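Local coordinates for protein toxin PAU_02230 (Photorhabdus asymbiotica subsp. asymbiotica ATCC 43949, PDB 6HV6) that is a toxin of a pathogenic bacterium, its modelled part combining a helical region with a mixed helix-and-sheet domain, at residues 80-85 / 133-138; 199-204 / 242-247. The protein carries 1 engineered substitution. All blocks are in the same frame, centred on the assembly; numbering follows the deposited sequence.

Contact 1: 80-85 / 133-138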
ATOM      1  N   GLN A  80      -0.690  23.512  -4.885  1.00 43.73           N
ATOM      2  CA  GLN A  80      -1.539  22.481  -4.295  1.00 45.48           C
ATOM      3  C   GLN A  80      -2.998  22.663  -4.693  1.00 49.21           C
ATOM      4  O   GLN A  80      -3.686  21.688  -5.019  1.00 50.17           O
ATOM      5  CB  GLN A  80      -1.398  22.482  -2.769  1.00 49.05           C
ATOM      6  CG  GLN A  80      -2.130  21.325  -2.078  1.00 50.50           C
ATOM      7  CD  GLN A  80      -1.575  19.961  -2.463  1.00 58.51           C
ATOM      8  OE1 GLN A  80      -0.394  19.675  -2.253  1.00 62.89           O
ATOM      9  NE2 GLN A  80      -2.426  19.113  -3.041  1.00 59.54           N
ATOM     10  N   GLU A  81      -3.482  23.905  -4.684  1.00 49.08           N
ATOM     11  CA  GLU A  81      -4.886  24.167  -4.990  1.00 45.57           C
ATOM     12  C   GLU A  81      -5.224  23.787  -6.426  1.00 40.81           C
ATOM     13  O   GLU A  81      -6.252  23.141  -6.684  1.00 40.28           O
ATOM     14  CB  GLU A  81      -5.204  25.641  -4.736  1.00 51.35           C
ATOM     15  CG  GLU A  81      -6.658  25.995  -4.950  1.00 61.10           C
ATOM     16  CD  GLU A  81      -6.948  27.461  -4.698  1.00 76.50           C
ATOM     17  OE1 GLU A  81      -6.127  28.123  -4.026  1.00 81.88           O
ATOM     18  OE2 GLU A  81      -7.996  27.948  -5.174  1.00 79.19           O
ATOM     19  N   ASN A  82      -4.371  24.166  -7.379  1.00 38.08           N
ATOM     20  CA  ASN A  82      -4.614  23.758  -8.760  1.00 35.49           C
ATOM     21  C   ASN A  82      -4.492  22.246  -8.918  1.00 40.63           C
ATOM     22  O   ASN A  82      -5.270  21.630  -9.651  1.00 38.64           O
ATOM     23  CB  ASN A  82      -3.657  24.477  -9.710  1.00 32.20           C
ATOM     24  CG  ASN A  82      -3.966  25.951  -9.829  1.00 33.84           C
ATOM     25  OD1 ASN A  82      -5.008  26.405  -9.363  1.00 36.83           O
ATOM     26  ND2 ASN A  82      -3.070  26.705 -10.458  1.00 35.25           N
ATOM     27  N   PHE A  83      -3.523  21.631  -8.239  1.00 40.41           N
ATOM     28  CA  PHE A  83      -3.407  20.177  -8.278  1.00 36.50           C
ATOM     29  C   PHE A  83      -4.695  19.517  -7.799  1.00 36.84           C
ATOM     30  O   PHE A  83      -5.214  18.605  -8.447  1.00 40.33           O
ATOM     31  CB  PHE A  83      -2.216  19.726  -7.433  1.00 41.14           C
ATOM     32  CG  PHE A  83      -2.005  18.233  -7.423  1.00 44.12           C
ATOM     33  CD1 PHE A  83      -1.252  17.621  -8.408  1.00 39.83           C
ATOM     34  CD2 PHE A  83      -2.549  17.446  -6.416  1.00 47.29           C
ATOM     35  CE1 PHE A  83      -1.058  16.252  -8.402  1.00 39.57           C
ATOM     36  CE2 PHE A  83      -2.353  16.073  -6.404  1.00 45.04           C
ATOM     37  CZ  PHE A  83      -1.607  15.477  -7.397  1.00 39.32           C
ATOM     38  N   ASP A  84      -5.233  19.979  -6.665  1.00 39.00           N
ATOM     39  CA  ASP A  84      -6.470  19.410  -6.136  1.00 40.32           C
ATOM     40  C   ASP A  84      -7.632  19.591  -7.113  1.00 44.64           C
ATOM     41  O   ASP A  84      -8.430  18.670  -7.315  1.00 44.50           O
ATOM     42  CB  ASP A  84      -6.800  20.039  -4.778  1.00 49.59           C
ATOM     43  CG  ASP A  84      -5.728  19.764  -3.715  1.00 55.13           C
ATOM     44  OD1 ASP A  84      -4.972  18.774  -3.843  1.00 53.94           O
ATOM     45  OD2 ASP A  84      -5.647  20.540  -2.739  1.00 56.68           O
ATOM     46  N   THR A  85      -7.737  20.769  -7.735  1.00 44.35           N
ATOM     47  CA  THR A  85      -8.767  20.990  -8.748  1.00 40.89           C
ATOM     48  C   THR A  85      -8.633  20.001  -9.904  1.00 38.27           C
ATOM     49  O   THR A  85      -9.625  19.425 -10.367  1.00 39.76           O
ATOM     50  CB  THR A  85      -8.688  22.431  -9.260  1.00 41.58           C
ATOM     51  OG1 THR A  85      -8.973  23.332  -8.187  1.00 40.82           O
ATOM     52  CG2 THR A  85      -9.695  22.663 -10.363  1.00 44.69           C
ATOM     53  N   LYS A 133       1.069  23.197 -17.125  1.00 25.32           N
ATOM     54  CA  LYS A 133       0.249  22.086 -17.614  1.00 24.12           C
ATOM     55  C   LYS A 133      -1.010  21.900 -16.770  1.00 23.43           C
ATOM     56  O   LYS A 133      -2.096  21.652 -17.301  1.00 22.45           O
ATOM     57  CB  LYS A 133       1.068  20.790 -17.625  1.00 23.83           C
ATOM     58  CG  LYS A 133       2.203  20.739 -18.665  1.00 20.61           C
ATOM     59  CD  LYS A 133       2.709  19.290 -18.794  1.00 21.78           C
ATOM     60  CE  LYS A 133       3.709  19.117 -19.945  1.00 29.07           C
ATOM     61  NZ  LYS A 133       5.071  19.626 -19.580  1.00 30.76           N
ATOM     62  N   ILE A 134      -0.880  21.995 -15.451  1.00 23.27           N
ATOM     63  CA  ILE A 134      -2.050  21.869 -14.588  1.00 24.57           C
ATOM     64  C   ILE A 134      -3.017  23.024 -14.834  1.00 28.55           C
ATOM     65  O   ILE A 134      -4.226  22.818 -14.951  1.00 31.14           O
ATOM     66  CB  ILE A 134      -1.614  21.795 -13.111  1.00 27.93           C
ATOM     67  CG1 ILE A 134      -0.807  20.520 -12.829  1.00 25.96           C
ATOM     68  CG2 ILE A 134      -2.821  21.838 -12.204  1.00 32.47           C
ATOM     69  CD1 ILE A 134      -0.195  20.532 -11.432  1.00 26.92           C
ATOM     70  N   GLU A 135      -2.500  24.258 -14.932  1.00 25.87           N
ATOM     71  CA  GLU A 135      -3.365  25.397 -15.237  1.00 30.67           C
ATOM     72  C   GLU A 135      -4.132  25.184 -16.536  1.00 27.81           C
ATOM     73  O   GLU A 135      -5.321  25.505 -16.619  1.00 28.33           O
ATOM     74  CB  GLU A 135      -2.549  26.687 -15.348  1.00 34.68           C
ATOM     75  CG  GLU A 135      -2.096  27.273 -14.058  1.00 48.19           C
ATOM     76  CD  GLU A 135      -1.350  28.584 -14.275  1.00 56.07           C
ATOM     77  OE1 GLU A 135      -1.409  29.122 -15.404  1.00 45.33           O
ATOM     78  OE2 GLU A 135      -0.700  29.060 -13.319  1.00 63.69           O
ATOM     79  N   ARG A 136      -3.460  24.684 -17.574  1.00 23.63           N
ATOM     80  CA  ARG A 136      -4.146  24.437 -18.839  1.00 26.76           C
ATOM     81  C   ARG A 136      -5.171  23.314 -18.693  1.00 29.06           C
ATOM     82  O   ARG A 136      -6.278  23.398 -19.238  1.00 31.59           O
ATOM     83  CB  ARG A 136      -3.128  24.097 -19.933  1.00 26.67           C
ATOM     84  CG  ARG A 136      -2.080  25.194 -20.147  1.00 30.32           C
ATOM     85  CD  ARG A 136      -2.734  26.487 -20.646  1.00 32.96           C
ATOM     86  NE  ARG A 136      -3.194  26.293 -22.015  1.00 39.61           N
ATOM     87  CZ  ARG A 136      -4.440  26.495 -22.431  1.00 43.44           C
ATOM     88  NH1 ARG A 136      -5.358  26.934 -21.587  1.00 39.52           N
ATOM     89  NH2 ARG A 136      -4.760  26.268 -23.700  1.00 47.53           N
ATOM     90  N   TYR A 137      -4.836  22.281 -17.930  1.00 23.60           N
ATOM     91  CA  TYR A 137      -5.780  21.184 -17.730  1.00 22.12           C
ATOM     92  C   TYR A 137      -7.070  21.696 -17.108  1.00 27.83           C
ATOM     93  O   TYR A 137      -8.172  21.356 -17.554  1.00 29.88           O
ATOM     94  CB  TYR A 137      -5.148  20.119 -16.839  1.00 21.59           C
ATOM     95  CG  TYR A 137      -6.017  18.902 -16.576  1.00 23.84           C
ATOM     96  CD1 TYR A 137      -7.084  18.948 -15.673  1.00 28.11           C
ATOM     97  CD2 TYR A 137      -5.737  17.694 -17.199  1.00 22.55           C
ATOM     98  CE1 TYR A 137      -7.859  17.810 -15.421  1.00 30.86           C
ATOM     99  CE2 TYR A 137      -6.501  16.571 -16.961  1.00 23.88           C
ATOM    100  CZ  TYR A 137      -7.557  16.627 -16.080  1.00 26.91           C
ATOM    101  OH  TYR A 137      -8.300  15.475 -15.865  1.00 33.82           O
ATOM    102  N   ILE A 138      -6.952  22.518 -16.060  1.00 28.44           N
ATOM    103  CA  ILE A 138      -8.147  22.955 -15.355  1.00 31.98           C
ATOM    104  C   ILE A 138      -8.849  24.100 -16.061  1.00 31.80           C
ATOM    105  O   ILE A 138      -9.970  24.442 -15.679  1.00 37.13           O
ATOM    106  CB  ILE A 138      -7.820  23.335 -13.898  1.00 28.67           C
ATOM    107  CG1 ILE A 138      -6.917  24.554 -13.816  1.00 39.67           C
ATOM    108  CG2 ILE A 138      -7.142  22.168 -13.190  1.00 30.84           C
ATOM    109  CD1 ILE A 138      -6.554  24.908 -12.387  1.00 41.92           C
TER

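Contact 2: 199-204 / 242-247. Engineered in segment 199-204: Ala199 (natural residue Cys). With EPE (4-(2-hydroxyethyl)-1-piperazine ethanesulfonic acid), chain H.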
ATOM      1  N   ALA A 199      -2.632  -6.785   0.727  1.00 23.02           N
ATOM      2  CA  ALA A 199      -2.395  -6.794   2.165  1.00 24.54           C
ATOM      3  C   ALA A 199      -2.598  -8.181   2.774  1.00 24.97           C
ATOM      4  O   ALA A 199      -1.899  -8.540   3.724  1.00 21.33           O
ATOM      5  CB  ALA A 199      -3.312  -5.765   2.842  1.00 22.30           C
ATOM      6  N   LEU A 200      -3.548  -8.973   2.261  1.00 27.42           N
ATOM      7  CA  LEU A 200      -3.755 -10.312   2.807  1.00 26.18           C
ATOM      8  C   LEU A 200      -2.525 -11.202   2.622  1.00 26.22           C
ATOM      9  O   LEU A 200      -2.001 -11.715   3.623  1.00 22.46           O
ATOM     10  CB  LEU A 200      -5.024 -10.939   2.212  1.00 32.31           C
ATOM     11  CG  LEU A 200      -5.259 -12.432   2.508  1.00 33.34           C
ATOM     12  CD1 LEU A 200      -5.381 -12.705   4.007  1.00 30.46           C
ATOM     13  CD2 LEU A 200      -6.501 -12.957   1.775  1.00 35.43           C
ATOM     14  N   PRO A 201      -2.016 -11.411   1.402  1.00 23.73           N
ATOM     15  CA  PRO A 201      -0.821 -12.261   1.282  1.00 26.88           C
ATOM     16  C   PRO A 201       0.410 -11.632   1.902  1.00 27.86           C
ATOM     17  O   PRO A 201       1.274 -12.366   2.392  1.00 22.53           O
ATOM     18  CB  PRO A 201      -0.659 -12.445  -0.235  1.00 23.14           C
ATOM     19  CG  PRO A 201      -1.344 -11.226  -0.829  1.00 27.77           C
ATOM     20  CD  PRO A 201      -2.517 -10.980   0.086  1.00 23.76           C
ATOM     21  N   GLU A 202       0.532 -10.299   1.875  1.00 22.94           N
ATOM     22  CA  GLU A 202       1.656  -9.659   2.550  1.00 18.73           C
ATOM     23  C   GLU A 202       1.650  -9.999   4.034  1.00 19.41           C
ATOM     24  O   GLU A 202       2.684 -10.363   4.602  1.00 23.86           O
ATOM     25  CB  GLU A 202       1.607  -8.139   2.321  1.00 17.90           C
ATOM     26  CG  GLU A 202       2.028  -7.770   0.896  1.00 20.64           C
ATOM     27  CD  GLU A 202       1.541  -6.400   0.444  1.00 28.27           C
ATOM     28  OE1 GLU A 202       0.733  -5.759   1.144  1.00 23.69           O
ATOM     29  OE2 GLU A 202       1.988  -5.960  -0.631  1.00 37.06           O
ATOM     30  N   SER A 203       0.483  -9.903   4.672  1.00 21.08           N
ATOM     31  CA  SER A 203       0.378 -10.193   6.102  1.00 25.15           C
ATOM     32  C   SER A 203       0.710 -11.653   6.400  1.00 26.67           C
ATOM     33  O   SER A 203       1.463 -11.946   7.334  1.00 24.47           O
ATOM     34  CB  SER A 203      -1.032  -9.868   6.591  1.00 23.40           C
ATOM     35  OG  SER A 203      -1.301  -8.478   6.516  1.00 24.23           O
ATOM     36  N   VAL A 204       0.154 -12.580   5.618  1.00 23.34           N
ATOM     37  CA  VAL A 204       0.420 -14.007   5.820  1.00 24.36           C
ATOM     38  C   VAL A 204       1.894 -14.315   5.612  1.00 25.89           C
ATOM     39  O   VAL A 204       2.505 -15.046   6.403  1.00 23.00           O
ATOM     40  CB  VAL A 204      -0.464 -14.854   4.885  1.00 25.46           C
ATOM     41  CG1 VAL A 204      -0.022 -16.315   4.907  1.00 31.01           C
ATOM     42  CG2 VAL A 204      -1.923 -14.732   5.284  1.00 27.99           C
ATOM     43  N   GLU A 242      -0.859 -14.965  -6.096  1.00 35.13           N
ATOM     44  CA  GLU A 242      -1.278 -16.356  -6.026  1.00 36.43           C
ATOM     45  C   GLU A 242      -1.646 -16.750  -4.604  1.00 36.97           C
ATOM     46  O   GLU A 242      -2.644 -17.447  -4.385  1.00 40.07           O
ATOM     47  CB  GLU A 242      -0.171 -17.261  -6.567  1.00 41.97           C
ATOM     48  CG  GLU A 242      -0.529 -18.736  -6.548  1.00 52.83           C
ATOM     49  CD  GLU A 242      -1.646 -19.087  -7.513  1.00 60.49           C
ATOM     50  OE1 GLU A 242      -1.960 -18.253  -8.393  1.00 61.39           O
ATOM     51  OE2 GLU A 242      -2.204 -20.202  -7.388  1.00 61.01           O
ATOM     52  N   LEU A 243      -0.841 -16.329  -3.625  1.00 32.59           N
ATOM     53  CA  LEU A 243      -1.184 -16.573  -2.228  1.00 33.99           C
ATOM     54  C   LEU A 243      -2.516 -15.920  -1.874  1.00 35.59           C
ATOM     55  O   LEU A 243      -3.284 -16.451  -1.056  1.00 37.44           O
ATOM     56  CB  LEU A 243      -0.056 -16.053  -1.331  1.00 32.86           C
ATOM     57  CG  LEU A 243      -0.171 -16.204   0.187  1.00 30.13           C
ATOM     58  CD1 LEU A 243      -0.441 -17.663   0.602  1.00 29.78           C
ATOM     59  CD2 LEU A 243       1.098 -15.694   0.827  1.00 27.61           C
ATOM     60  N   HIS A 244      -2.823 -14.789  -2.518  1.00 32.08           N
ATOM     61  CA  HIS A 244      -4.081 -14.084  -2.269  1.00 31.51           C
ATOM     62  C   HIS A 244      -5.296 -14.939  -2.626  1.00 39.49           C
ATOM     63  O   HIS A 244      -6.339 -14.857  -1.964  1.00 43.02           O
ATOM     64  CB  HIS A 244      -4.094 -12.782  -3.068  1.00 32.35           C
ATOM     65  CG  HIS A 244      -4.995 -11.729  -2.502  1.00 40.76           C
ATOM     66  ND1 HIS A 244      -4.734 -10.383  -2.638  1.00 39.86           N
ATOM     67  CD2 HIS A 244      -6.161 -11.820  -1.817  1.00 43.36           C
ATOM     68  CE1 HIS A 244      -5.692  -9.690  -2.048  1.00 39.93           C
ATOM     69  NE2 HIS A 244      -6.567 -10.538  -1.538  1.00 45.40           N
ATOM     70  N   ALA A 245      -5.191 -15.759  -3.666  1.00 47.25           N
ATOM     71  CA  ALA A 245      -6.382 -16.319  -4.292  1.00 59.20           C
ATOM     72  C   ALA A 245      -6.689 -17.730  -3.801  1.00 68.71           C
ATOM     73  O   ALA A 245      -5.930 -18.339  -3.046  1.00 70.65           O
ATOM     74  CB  ALA A 245      -6.228 -16.317  -5.817  1.00 62.62           C
ATOM     75  N   ASN A 246      -7.855 -18.229  -4.235  1.00 77.96           N
ATOM     76  CA  ASN A 246      -8.259 -19.634  -4.097  1.00 80.56           C
ATOM     77  C   ASN A 246      -8.249 -20.116  -2.649  1.00 72.39           C
ATOM     78  O   ASN A 246      -8.093 -21.310  -2.386  1.00 74.55           O
ATOM     79  CB  ASN A 246      -7.381 -20.549  -4.956  1.00 84.09           C
ATOM     80  CG  ASN A 246      -7.520 -20.269  -6.437  1.00 85.77           C
ATOM     81  OD1 ASN A 246      -8.575 -19.837  -6.900  1.00 92.56           O
ATOM     82  ND2 ASN A 246      -6.450 -20.517  -7.191  1.00 79.67           N
ATOM     83  N   GLY A 247      -8.410 -19.204  -1.698  1.00 65.46           N
ATOM     84  CA  GLY A 247      -8.257 -19.588  -0.310  1.00 60.43           C
ATOM     85  C   GLY A 247      -6.903 -20.167   0.030  1.00 65.30           C
ATOM     86  O   GLY A 247      -6.763 -20.797   1.083  1.00 68.72           O
TER
HETATM   87  N1  EPE H2207      -9.172  -5.384  -1.163  1.00 44.97           N
HETATM   88  C9  EPE H2207      -8.117  -6.388  -0.948  1.00 46.63           C
HETATM   89  C10 EPE H2207      -7.590  -6.186   0.468  1.00 44.74           C
HETATM   90  S   EPE H2207      -6.979  -7.638   1.278  1.00 50.56           S
HETATM   91  O1S EPE H2207      -5.632  -7.897   0.644  1.00 40.29           O
HETATM   92  O2S EPE H2207      -7.907  -8.710   0.999  1.00 57.57           O
HETATM   93  O3S EPE H2207      -6.848  -7.310   2.678  1.00 51.34           O

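Contact 1: 80-85 / 133-138
Ile134 and Ile138, one helical turn apart, face Asn82 and Thr85 in a helix-helix packing of the mainly helical region before strand 182-185, where helix 80-93 meets helix 130-138. The two short segments run in roughly the same direction, with their axes 43° apart and 9.4 Å from each other at closest approach. No hydrogen bond spans the interface; the contacts found are van der Waals. The tight, buried part centres on Ile134. Its CG2, anti to the backbone N, lies against the main chain of helix 80-93, 3.5 Å from Asn82 O, and also touches Asn82 CB. The other branch of Ile134 reaches Phe83: CD1 comes to the edge of the ring, near its plane, 4.3 Å from Phe83 CD1. Phe83 leaves its backbone on the side away from helix 130-138, and its ring packs on Ile161 of helix 144-176; Ile134 touches Met154 of that same helix, so helix 144-176 backs this inner side. The outer side, with Asn82, Thr85, Glu135 and Ile138, is partly exposed, and Glu135 adds a mere fringe. Asn82 lays its amide across the end of Ile138, with OD1 3.7 Å from Ile138 CD1, a van der Waals touch between the amide oxygen and a methyl. On the same outer side Asn82 ND2 meets the aliphatic part of Glu135, 3.8 Å from CG, while the carboxylate plane stands 88° from the amide plane. Further along, the methyl groups Thr85 CG2 and Ile138 CG2 meet at 3.8 Å, the two side chains crossing at about a right angle. The Thr85 hydroxyl bonds within its own helix: OG1 donates to Glu81 O at 3.1 Å, and Thr85 N reaches that oxygen from the opposite face of its carbonyl plane.

Contact 2: 199-204 / 242-247
Pro201 lays its ring against the imidazole of His244, the two side chains meeting at a slant. CD of Pro201 sits over one face of the His244 ring, 3.8 Å from its centroid and 24° off the normal, a CH-pi contact displaced toward the ring's rim. Leu200 CB lies over this same face, while Leu200 CD2 reaches His244 CD2 at 3.8 Å. Glu198 OE1 is hydrogen-bonded to His244 ND1, which probably helps set the ring's rotation. These contacts join the first turn of helix 199-211 to the C-terminal part of helix 235-244, in the domain built around the six-stranded antiparallel sheet; Leu200 also touches Thr290 of strand 289-296. At the helix start an EPE molecule places its sulfonate: Leu200 N donates to EPE O1S at 2.8 Å (N-H...O angle 158°), whereas the bond from His244 NE2 to EPE O2S, at 3.4 Å, is weak. EPE also bonds Thr290 OG1. The adjoining Ala199 is an engineered residue, cysteine in the natural sequence. Deeper in, Leu243 turns toward Pro201, CG anti to its own backbone N (chi1 -179°), and packs CG 3.8 Å from Pro201 CB. Its CD2 lies more loosely, 4.3 Å from Val204 CG1.

Contact 1 and contact 2 come in series along the chain, the first closing before the second opens, and lie on opposite sides of the chain's centre. Their centres are 38 Å apart and their nearest atoms about 23 Å, so they do not touch. They share no helix. Contact 1 pairs helices 80-93 and 130-138, far from the centre of the chain, against the long helix 144-176, which leads toward strand 182-185, an outermost strand of the six-stranded sheet. Contact 2 joins helices 199-211 and 235-244 beside that sheet, nearer the centre. The two therefore lie in separate parts of the toxin: peripheral helical packing, and the sheet-containing domain in which an EPE molecule is modelled.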